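Local coordinates for protein PA1221 (Pseudomonas aeruginosa, PDB 4DG8) that belongs to the ANL superfamily of AMP-binding enzymes, binds adenosine monophosphate and probably carries a phosphopantetheine attachment site, at residues Leu109-Ala117 and Arg477-Pro485; Phe264-Leu275 and Ser289-His300. All blocks are in the same frame, centred on the assembly; numbering follows the deposited sequence.

Contact 1: residues Leu109-Ala117 and Arg477-Pro485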
loop_
_atom_site.group_PDB
_atom_site.type_symbol
_atom_site.label_atom_id
_atom_site.label_comp_id
_atom_site.label_asym_id
_atom_site.label_seq_id
_atom_site.Cartn_x
_atom_site.Cartn_y
_atom_site.Cartn_z
ATOM N N LEU A 109 -15.177 -2.813 7.970
ATOM C CA LEU A 109 -16.281 -2.838 8.922
ATOM C C LEU A 109 -16.250 -4.079 9.824
ATOM O O LEU A 109 -16.994 -4.166 10.796
ATOM C CB LEU A 109 -17.632 -2.673 8.198
ATOM C CG LEU A 109 -17.910 -1.235 7.707
ATOM C CD1 LEU A 109 -19.174 -1.130 6.884
ATOM C CD2 LEU A 109 -17.980 -0.254 8.873
ATOM N N LYS A 110 -15.353 -5.012 9.524
ATOM C CA LYS A 110 -15.168 -6.178 10.376
ATOM C C LYS A 110 -14.131 -5.934 11.477
ATOM O O LYS A 110 -13.914 -6.797 12.316
ATOM C CB LYS A 110 -14.797 -7.412 9.554
ATOM C CG LYS A 110 -15.885 -7.874 8.592
ATOM N N GLN A 111 -13.497 -4.763 11.473
ATOM C CA GLN A 111 -12.649 -4.354 12.595
ATOM C C GLN A 111 -13.550 -3.860 13.725
ATOM O O GLN A 111 -14.721 -3.580 13.486
ATOM C CB GLN A 111 -11.689 -3.235 12.171
ATOM C CG GLN A 111 -10.674 -3.661 11.121
ATOM C CD GLN A 111 -9.850 -4.860 11.564
ATOM O OE1 GLN A 111 -9.535 -5.014 12.744
ATOM N NE2 GLN A 111 -9.498 -5.714 10.618
ATOM N N PRO A 112 -13.015 -3.762 14.958
ATOM C CA PRO A 112 -13.816 -3.252 16.079
ATOM C C PRO A 112 -14.327 -1.839 15.810
ATOM O O PRO A 112 -13.565 -0.971 15.389
ATOM C CB PRO A 112 -12.817 -3.218 17.238
ATOM C CG PRO A 112 -11.834 -4.304 16.905
ATOM C CD PRO A 112 -11.691 -4.240 15.401
ATOM N N ALA A 113 -15.604 -1.611 16.088
ATOM C CA ALA A 113 -16.225 -0.334 15.783
ATOM C C ALA A 113 -15.544 0.845 16.490
ATOM O O ALA A 113 -15.428 1.924 15.913
ATOM C CB ALA A 113 -17.714 -0.380 16.096
ATOM N N ALA A 114 -15.079 0.650 17.722
ATOM C CA ALA A 114 -14.416 1.752 18.429
ATOM C C ALA A 114 -13.167 2.219 17.679
ATOM O O ALA A 114 -12.891 3.429 17.547
ATOM C CB ALA A 114 -14.071 1.346 19.886
ATOM N N TRP A 115 -12.408 1.243 17.193
ATOM C CA TRP A 115 -11.206 1.520 16.409
ATOM C C TRP A 115 -11.553 2.328 15.154
ATOM O O TRP A 115 -10.955 3.388 14.888
ATOM C CB TRP A 115 -10.484 0.199 16.066
ATOM C CG TRP A 115 -9.410 0.318 15.006
ATOM C CD1 TRP A 115 -9.565 0.167 13.655
ATOM C CD2 TRP A 115 -8.022 0.608 15.221
ATOM N NE1 TRP A 115 -8.360 0.351 13.019
ATOM C CE2 TRP A 115 -7.397 0.620 13.958
ATOM C CE3 TRP A 115 -7.247 0.858 16.362
ATOM C CZ2 TRP A 115 -6.035 0.877 13.799
ATOM C CZ3 TRP A 115 -5.892 1.112 16.203
ATOM C CH2 TRP A 115 -5.301 1.123 14.926
ATOM N N ASN A 116 -12.543 1.855 14.397
ATOM C CA ASN A 116 -12.961 2.568 13.188
ATOM C C ASN A 116 -13.505 3.969 13.458
ATOM O O ASN A 116 -13.243 4.899 12.701
ATOM C CB ASN A 116 -13.969 1.746 12.371
ATOM C CG ASN A 116 -13.296 0.701 11.522
ATOM O OD1 ASN A 116 -12.160 0.889 11.086
ATOM N ND2 ASN A 116 -13.979 -0.412 11.287
ATOM N N ALA A 117 -14.254 4.114 14.545
ATOM C CA ALA A 117 -14.805 5.401 14.907
ATOM C C ALA A 117 -13.662 6.375 15.149
ATOM O O ALA A 117 -13.714 7.528 14.725
ATOM C CB ALA A 117 -15.696 5.283 16.164
ATOM N N ARG A 477 -8.956 -7.479 22.292
ATOM C CA ARG A 477 -10.275 -7.006 21.883
ATOM C C ARG A 477 -10.265 -5.596 21.272
ATOM O O ARG A 477 -11.106 -5.279 20.427
ATOM C CB ARG A 477 -11.250 -7.047 23.060
ATOM C CG ARG A 477 -11.712 -8.438 23.433
ATOM C CD ARG A 477 -12.894 -8.364 24.373
ATOM N NE ARG A 477 -12.523 -7.891 25.704
ATOM C CZ ARG A 477 -12.197 -8.692 26.717
ATOM N NH1 ARG A 477 -12.197 -10.009 26.549
ATOM N NH2 ARG A 477 -11.875 -8.180 27.899
ATOM N N GLN A 478 -9.338 -4.746 21.718
ATOM C CA GLN A 478 -9.280 -3.363 21.234
ATOM C C GLN A 478 -8.384 -3.154 20.015
ATOM O O GLN A 478 -8.438 -2.102 19.373
ATOM C CB GLN A 478 -8.810 -2.437 22.350
ATOM C CG GLN A 478 -9.833 -2.230 23.455
ATOM C CD GLN A 478 -9.366 -1.207 24.460
ATOM O OE1 GLN A 478 -8.756 -1.554 25.468
ATOM N NE2 GLN A 478 -9.631 0.067 24.181
ATOM N N LEU A 479 -7.561 -4.148 19.700
ATOM C CA LEU A 479 -6.624 -4.027 18.585
ATOM C C LEU A 479 -7.275 -4.402 17.257
ATOM O O LEU A 479 -8.205 -5.209 17.213
ATOM C CB LEU A 479 -5.374 -4.890 18.823
ATOM C CG LEU A 479 -4.517 -4.611 20.069
ATOM C CD1 LEU A 479 -3.455 -5.700 20.246
ATOM C CD2 LEU A 479 -3.876 -3.222 20.025
ATOM N N PRO A 480 -6.791 -3.809 16.161
ATOM C CA PRO A 480 -7.266 -4.304 14.869
ATOM C C PRO A 480 -6.787 -5.743 14.676
ATOM O O PRO A 480 -5.761 -6.128 15.251
ATOM C CB PRO A 480 -6.601 -3.359 13.866
ATOM C CG PRO A 480 -5.406 -2.823 14.574
ATOM C CD PRO A 480 -5.782 -2.744 16.026
ATOM N N THR A 481 -7.528 -6.529 13.902
ATOM C CA THR A 481 -7.208 -7.943 13.733
ATOM C C THR A 481 -5.731 -8.148 13.391
ATOM O O THR A 481 -5.064 -9.011 13.971
ATOM C CB THR A 481 -8.080 -8.616 12.637
ATOM O OG1 THR A 481 -7.956 -7.894 11.405
ATOM C CG2 THR A 481 -9.548 -8.673 13.062
ATOM N N TRP A 482 -5.222 -7.332 12.470
ATOM C CA TRP A 482 -3.875 -7.534 11.936
ATOM C C TRP A 482 -2.757 -7.294 12.968
ATOM O O TRP A 482 -1.619 -7.687 12.740
ATOM C CB TRP A 482 -3.661 -6.685 10.683
ATOM C CG TRP A 482 -3.499 -5.222 10.965
ATOM C CD1 TRP A 482 -4.483 -4.274 11.005
ATOM C CD2 TRP A 482 -2.269 -4.536 11.234
ATOM N NE1 TRP A 482 -3.940 -3.038 11.291
ATOM C CE2 TRP A 482 -2.584 -3.172 11.437
ATOM C CE3 TRP A 482 -0.929 -4.941 11.323
ATOM C CZ2 TRP A 482 -1.611 -2.212 11.725
ATOM C CZ3 TRP A 482 0.041 -3.984 11.608
ATOM C CH2 TRP A 482 -0.307 -2.636 11.807
ATOM N N GLN A 483 -3.080 -6.651 14.092
ATOM C CA GLN A 483 -2.113 -6.453 15.171
ATOM C C GLN A 483 -2.230 -7.441 16.328
ATOM O O GLN A 483 -1.433 -7.383 17.263
ATOM C CB GLN A 483 -2.243 -5.048 15.758
ATOM C CG GLN A 483 -1.875 -3.937 14.810
ATOM C CD GLN A 483 -1.944 -2.573 15.474
ATOM O OE1 GLN A 483 -2.249 -2.462 16.659
ATOM N NE2 GLN A 483 -1.667 -1.526 14.705
ATOM N N ARG A 484 -3.233 -8.314 16.300
ATOM C CA ARG A 484 -3.417 -9.261 17.402
ATOM C C ARG A 484 -2.481 -10.435 17.247
ATOM O O ARG A 484 -2.475 -11.085 16.203
ATOM C CB ARG A 484 -4.853 -9.776 17.456
ATOM C CG ARG A 484 -5.884 -8.710 17.788
ATOM C CD ARG A 484 -7.267 -9.231 17.474
ATOM N NE ARG A 484 -8.276 -8.186 17.554
ATOM C CZ ARG A 484 -9.550 -8.369 17.232
ATOM N NH1 ARG A 484 -9.960 -9.561 16.805
ATOM N NH2 ARG A 484 -10.407 -7.364 17.337
ATOM N N PRO A 485 -1.678 -10.717 18.283
ATOM C CA PRO A 485 -0.777 -11.874 18.194
ATOM C C PRO A 485 -1.557 -13.142 17.884
ATOM O O PRO A 485 -2.675 -13.314 18.374
ATOM C CB PRO A 485 -0.175 -11.962 19.593
ATOM C CG PRO A 485 -0.218 -10.553 20.089
ATOM C CD PRO A 485 -1.478 -9.951 19.522
HETATM O O HOH W 1 -12.895 -7.333 15.202
#

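Contact 2: residues Phe264-Leu275 and Ser289-His300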
loop_
_atom_site.group_PDB
_atom_site.type_symbol
_atom_site.label_atom_id
_atom_site.label_comp_id
_atom_site.label_asym_id
_atom_site.label_seq_id
_atom_site.Cartn_x
_atom_site.Cartn_y
_atom_site.Cartn_z
ATOM N N PHE A 264 4.959 -13.602 -3.329
ATOM C CA PHE A 264 5.815 -14.010 -4.433
ATOM C C PHE A 264 6.586 -15.278 -4.046
ATOM O O PHE A 264 6.519 -16.284 -4.732
ATOM C CB PHE A 264 6.760 -12.856 -4.800
ATOM C CG PHE A 264 7.794 -13.199 -5.835
ATOM C CD1 PHE A 264 7.513 -13.091 -7.192
ATOM C CD2 PHE A 264 9.063 -13.611 -5.451
ATOM C CE1 PHE A 264 8.477 -13.390 -8.145
ATOM C CE2 PHE A 264 10.025 -13.918 -6.394
ATOM C CZ PHE A 264 9.735 -13.802 -7.743
ATOM N N ASN A 265 7.289 -15.241 -2.924
ATOM C CA ASN A 265 8.116 -16.372 -2.503
ATOM C C ASN A 265 7.298 -17.662 -2.359
ATOM O O ASN A 265 7.720 -18.729 -2.806
ATOM C CB ASN A 265 8.808 -16.047 -1.177
ATOM C CG ASN A 265 9.798 -14.926 -1.313
ATOM O OD1 ASN A 265 10.157 -14.551 -2.429
ATOM N ND2 ASN A 265 10.263 -14.387 -0.183
ATOM N N THR A 266 6.134 -17.554 -1.722
ATOM C CA THR A 266 5.248 -18.699 -1.550
ATOM C C THR A 266 4.766 -19.283 -2.877
ATOM O O THR A 266 4.817 -20.500 -3.086
ATOM C CB THR A 266 4.026 -18.314 -0.704
ATOM O OG1 THR A 266 4.490 -17.711 0.500
ATOM C CG2 THR A 266 3.203 -19.543 -0.350
ATOM N N LEU A 267 4.291 -18.416 -3.759
ATOM C CA LEU A 267 3.788 -18.865 -5.052
ATOM C C LEU A 267 4.919 -19.544 -5.797
ATOM O O LEU A 267 4.727 -20.580 -6.428
ATOM C CB LEU A 267 3.229 -17.692 -5.862
ATOM C CG LEU A 267 1.998 -16.984 -5.291
ATOM C CD1 LEU A 267 1.614 -15.809 -6.185
ATOM C CD2 LEU A 267 0.835 -17.936 -5.139
ATOM N N VAL A 268 6.120 -18.983 -5.682
ATOM C CA VAL A 268 7.264 -19.543 -6.381
ATOM C C VAL A 268 7.700 -20.894 -5.830
ATOM O O VAL A 268 8.046 -21.775 -6.609
ATOM C CB VAL A 268 8.438 -18.546 -6.438
ATOM C CG1 VAL A 268 9.719 -19.244 -6.884
ATOM C CG2 VAL A 268 8.093 -17.417 -7.389
ATOM N N ASP A 269 7.670 -21.046 -4.497
ATOM C CA ASP A 269 7.944 -22.314 -3.790
ATOM C C ASP A 269 6.971 -23.410 -4.210
ATOM O O ASP A 269 7.361 -24.552 -4.469
ATOM C CB ASP A 269 7.722 -22.162 -2.269
ATOM C CG ASP A 269 8.874 -21.468 -1.537
ATOM O OD1 ASP A 269 9.995 -21.398 -2.077
ATOM O OD2 ASP A 269 8.643 -21.009 -0.391
ATOM N N LEU A 270 5.688 -23.060 -4.189
ATOM C CA LEU A 270 4.614 -24.006 -4.455
ATOM C C LEU A 270 4.469 -24.407 -5.923
ATOM O O LEU A 270 4.378 -25.576 -6.244
ATOM C CB LEU A 270 3.282 -23.382 -4.027
ATOM C CG LEU A 270 2.984 -23.253 -2.535
ATOM C CD1 LEU A 270 1.634 -22.562 -2.323
ATOM C CD2 LEU A 270 2.988 -24.609 -1.892
ATOM N N ASP A 271 4.306 -23.412 -6.786
ATOM C CA ASP A 271 4.011 -23.653 -8.190
ATOM C C ASP A 271 4.530 -22.504 -9.063
ATOM O O ASP A 271 3.759 -21.632 -9.466
ATOM C CB ASP A 271 2.508 -23.849 -8.366
ATOM C CG ASP A 271 2.096 -23.949 -9.823
ATOM O OD1 ASP A 271 2.933 -24.308 -10.674
ATOM O OD2 ASP A 271 0.923 -23.658 -10.110
ATOM N N PRO A 272 5.838 -22.480 -9.330
ATOM C CA PRO A 272 6.416 -21.349 -10.057
ATOM C C PRO A 272 5.778 -21.168 -11.434
ATOM O O PRO A 272 5.826 -20.061 -11.950
ATOM C CB PRO A 272 7.895 -21.739 -10.193
ATOM C CG PRO A 272 7.904 -23.214 -10.091
ATOM C CD PRO A 272 6.823 -23.543 -9.092
ATOM N N ASP A 273 5.203 -22.219 -12.021
ATOM C CA ASP A 273 4.494 -22.052 -13.284
ATOM C C ASP A 273 3.209 -21.230 -13.155
ATOM O O ASP A 273 2.635 -20.854 -14.179
ATOM C CB ASP A 273 4.179 -23.397 -13.966
ATOM C CG ASP A 273 5.403 -24.039 -14.617
ATOM O OD1 ASP A 273 6.457 -23.373 -14.738
ATOM O OD2 ASP A 273 5.298 -25.214 -15.030
ATOM N N CYS A 274 2.740 -20.933 -11.936
ATOM C CA CYS A 274 1.497 -20.150 -11.838
ATOM C C CYS A 274 1.664 -18.707 -12.343
ATOM O O CYS A 274 0.690 -17.988 -12.566
ATOM C CB CYS A 274 0.897 -20.171 -10.432
ATOM S SG CYS A 274 1.700 -19.117 -9.221
ATOM N N LEU A 275 2.904 -18.291 -12.528
ATOM C CA LEU A 275 3.163 -16.946 -13.028
ATOM C C LEU A 275 3.024 -16.874 -14.551
ATOM O O LEU A 275 2.927 -15.775 -15.113
ATOM C CB LEU A 275 4.554 -16.482 -12.615
ATOM C CG LEU A 275 4.814 -16.560 -11.107
ATOM C CD1 LEU A 275 6.260 -16.175 -10.814
ATOM C CD2 LEU A 275 3.797 -15.712 -10.306
ATOM N N SER A 289 13.999 -12.019 -1.822
ATOM C CA SER A 289 14.798 -13.225 -1.639
ATOM C C SER A 289 15.407 -13.587 -3.000
ATOM O O SER A 289 14.714 -14.034 -3.912
ATOM C CB SER A 289 13.896 -14.360 -1.137
ATOM O OG SER A 289 14.496 -15.623 -1.293
ATOM N N VAL A 290 16.715 -13.407 -3.118
ATOM C CA VAL A 290 17.404 -13.728 -4.350
ATOM C C VAL A 290 17.155 -15.184 -4.787
ATOM O O VAL A 290 16.935 -15.440 -5.965
ATOM C CB VAL A 290 18.914 -13.383 -4.265
ATOM C CG1 VAL A 290 19.647 -13.814 -5.540
ATOM C CG2 VAL A 290 19.097 -11.866 -4.013
ATOM N N PRO A 291 17.176 -16.140 -3.851
ATOM C CA PRO A 291 16.927 -17.510 -4.333
ATOM C C PRO A 291 15.550 -17.699 -4.995
ATOM O O PRO A 291 15.441 -18.472 -5.951
ATOM C CB PRO A 291 17.038 -18.352 -3.060
ATOM C CG PRO A 291 18.011 -17.571 -2.198
ATOM C CD PRO A 291 17.661 -16.116 -2.454
ATOM N N HIS A 292 14.522 -17.012 -4.499
ATOM C CA HIS A 292 13.187 -17.114 -5.094
ATOM C C HIS A 292 13.101 -16.341 -6.434
ATOM O O HIS A 292 12.468 -16.802 -7.380
ATOM C CB HIS A 292 12.108 -16.628 -4.106
ATOM C CG HIS A 292 11.903 -17.544 -2.938
ATOM N ND1 HIS A 292 12.670 -17.483 -1.790
ATOM C CD2 HIS A 292 11.022 -18.554 -2.745
ATOM C CE1 HIS A 292 12.268 -18.417 -0.946
ATOM N NE2 HIS A 292 11.272 -19.082 -1.503
ATOM N N VAL A 293 13.751 -15.176 -6.512
ATOM C CA VAL A 293 13.798 -14.415 -7.761
ATOM C C VAL A 293 14.514 -15.229 -8.830
ATOM O O VAL A 293 14.084 -15.253 -9.987
ATOM C CB VAL A 293 14.487 -13.030 -7.594
ATOM C CG1 VAL A 293 14.727 -12.368 -8.960
ATOM C CG2 VAL A 293 13.660 -12.131 -6.696
ATOM N N ARG A 294 15.598 -15.894 -8.433
ATOM C CA ARG A 294 16.343 -16.808 -9.290
ATOM C C ARG A 294 15.417 -17.923 -9.778
ATOM O O ARG A 294 15.354 -18.213 -10.979
ATOM C CB ARG A 294 17.539 -17.438 -8.535
ATOM C CG ARG A 294 18.864 -16.660 -8.625
ATOM C CD ARG A 294 20.010 -17.361 -7.856
ATOM N NE ARG A 294 20.576 -18.502 -8.584
ATOM C CZ ARG A 294 21.593 -18.403 -9.438
ATOM N NH1 ARG A 294 22.145 -17.216 -9.659
ATOM N NH2 ARG A 294 22.060 -19.474 -10.075
ATOM N N ARG A 295 14.703 -18.565 -8.856
ATOM C CA ARG A 295 13.845 -19.671 -9.284
ATOM C C ARG A 295 12.774 -19.188 -10.305
ATOM O O ARG A 295 12.524 -19.832 -11.353
ATOM C CB ARG A 295 13.213 -20.358 -8.072
ATOM C CG ARG A 295 12.587 -21.690 -8.410
ATOM C CD ARG A 295 11.995 -22.416 -7.194
ATOM N NE ARG A 295 11.354 -23.651 -7.640
ATOM C CZ ARG A 295 10.384 -24.270 -6.984
ATOM N NH1 ARG A 295 9.959 -23.794 -5.825
ATOM N NH2 ARG A 295 9.848 -25.372 -7.480
ATOM N N ALA A 296 12.182 -18.030 -10.009
ATOM C CA ALA A 296 11.173 -17.458 -10.893
ATOM C C ALA A 296 11.743 -17.140 -12.279
ATOM O O ALA A 296 11.229 -17.630 -13.289
ATOM C CB ALA A 296 10.499 -16.213 -10.268
ATOM N N LEU A 297 12.810 -16.345 -12.331
ATOM C CA LEU A 297 13.333 -15.887 -13.621
ATOM C C LEU A 297 13.942 -17.003 -14.463
ATOM O O LEU A 297 13.847 -16.985 -15.704
ATOM C CB LEU A 297 14.299 -14.714 -13.452
ATOM C CG LEU A 297 13.566 -13.462 -12.968
ATOM C CD1 LEU A 297 14.509 -12.278 -12.917
ATOM C CD2 LEU A 297 12.374 -13.171 -13.870
ATOM N N LEU A 298 14.550 -17.981 -13.794
ATOM C CA LEU A 298 15.076 -19.149 -14.497
ATOM C C LEU A 298 13.938 -19.971 -15.092
ATOM O O LEU A 298 14.126 -20.622 -16.115
ATOM C CB LEU A 298 15.959 -20.008 -13.585
ATOM C CG LEU A 298 17.276 -19.322 -13.194
ATOM C CD1 LEU A 298 18.080 -20.134 -12.178
ATOM C CD2 LEU A 298 18.107 -19.040 -14.453
ATOM N N ARG A 299 12.760 -19.949 -14.466
ATOM C CA ARG A 299 11.596 -20.605 -15.091
ATOM C C ARG A 299 10.904 -19.758 -16.199
ATOM O O ARG A 299 10.371 -20.294 -17.169
ATOM C CB ARG A 299 10.590 -21.033 -14.014
ATOM C CG ARG A 299 9.471 -21.924 -14.504
ATOM C CD ARG A 299 10.009 -23.209 -15.125
ATOM N NE ARG A 299 8.932 -23.996 -15.719
ATOM C CZ ARG A 299 9.108 -24.971 -16.604
ATOM N NH1 ARG A 299 10.332 -25.291 -17.021
ATOM N NH2 ARG A 299 8.049 -25.629 -17.070
ATOM N N HIS A 300 10.903 -18.437 -16.036
ATOM C CA HIS A 300 10.234 -17.514 -16.962
ATOM C C HIS A 300 11.216 -16.458 -17.434
ATOM O O HIS A 300 11.220 -15.345 -16.916
ATOM C CB HIS A 300 9.060 -16.803 -16.259
ATOM C CG HIS A 300 8.103 -17.741 -15.588
ATOM N ND1 HIS A 300 7.033 -18.312 -16.245
ATOM C CD2 HIS A 300 8.068 -18.225 -14.324
ATOM C CE1 HIS A 300 6.379 -19.103 -15.416
ATOM N NE2 HIS A 300 6.984 -19.067 -14.243
HETATM O O HOH W 2 11.216 -12.119 -2.804
#

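Contact 1: residues Leu109-Ala117 and Arg477-Pro485
The side-chain amide of Q111 reaches across to T481 and uses both of its ends on that one residue. Its carbonyl oxygen OE1 accepts the backbone N-H of T481, with OE1 to N at 2.8 Å. Its NE2 donates to the hydroxyl OG1 of T481 over 2.8 Å, almost straight at 175° and with OG1 in the amide plane. The pair of bonds fixes the rotation of the amide about its last torsion. A bend at chi2 (-56°) turns the amide out of the line of its own chain and up to T481. A further, weak bond from NE2 to D108 OD2 ties the same group back to its own side.

The two segments come from different parts of the ANL fold. Residues 109-117 follow strand 103-106 of the seven-stranded sheet and enter helix 113-123, with P112 at the N-cap position; residues 477-485 run from helix 473-478 towards strand 487-490, consistent with the smaller C-terminal lobe of this family resting on the larger one.

Beside the amide, W115 lays one face of its indole against P480. The P480 CD atom stands 3.8 Å from the centroid of the six-membered ring of W115 and 10° off its normal, a CH-pi contact, while P480 CG meets W115 CZ2 at 3.8 Å. P112 instead meets the guanidinium of R484 at its edge, P112 CG lying 3.4 Å from R484 NH2. That guanidinium is held by its own segment, since R484 NE donates to L479 O at 3.0 Å from well above the carbonyl plane. A water completes the seam, donating to K110 O at 3.1 Å and accepting from R484 NH2.

Contact 2: residues Phe264-Leu275 and Ser289-His300
A296 presents its methyl group to F264 and V268, the apolar centre between two helices. F264 CZ lies 3.6 Å from A296 CB, and V268 CG2 reaches the same methyl carbon at 3.9 Å. V268 CG2 also sits over the middle of the F264 ring, and V293 CG2 adds a looser contact at F264 CE2. Helices 261-270 and 290-299 belong to successive beta-alpha-beta units, each linking neighbouring parallel strands in the series 256-260, 280-284, 304-309. The short helical segments approach to 9.6 Å between axes and cross at 53°.

Next outward is H292, a knob set in the hole formed by F264, N265, V268 and D269. The amide of N265 stacks on the imidazole with their planes 25° apart, and N265 CB lies over the face, 3.8 Å from the centroid of the H292 ring, a CH-pi contact. At the ring edge H292 NE2 gives a weak hydrogen bond to D269 OD1 over 2.7 Å, while ND1 shares one with S289 OG, so both ring nitrogens have a partner, the one at NE2 weakly bonded.

R295, extended from CG to NE, slides past V268 and brings NH1 to D269 O at 3.0 Å; the oxygen lies in the guanidinium plane, although the donor stands above the carbonyl plane. P272 CG packs over a face of this guanidinium. Farther along, H300 NE2 donates to P272 O at 2.8 Å while L275 CB lies over a face of the imidazole.

At the polar rim a bend at chi2 brings the R299 guanidinium edge-on to the D273 carboxylate. The two groups are nearly coplanar, 24° apart, and R299 NE meets the syn lone pair of D273 OD1 at 2.7 Å; the second bond of this salt bridge, from R299 NH2 to D273 OD2, is weak.

Following the chain from the N terminus, residues 109-117 come first, and their partner arrives only 360 residues later, so contact 1 closes a very long loop. Both segments of contact 2 fall inside that loop, just 13 residues apart, five of them in strand, so the contacts nest without crossing. They do not touch: centres are 34 Å apart, nearest atoms about 17 Å. Contact 2 is local, packing consecutive helices that flank the sheet of strands 256-260, 280-284 and 304-309. Contact 1 is long-range, joining the approach to helix 113-123 to the stretch after helix 473-478. The side chain of W115 is about 14 Å, and that of V293 about 10 Å, from the bound adenosine monophosphate.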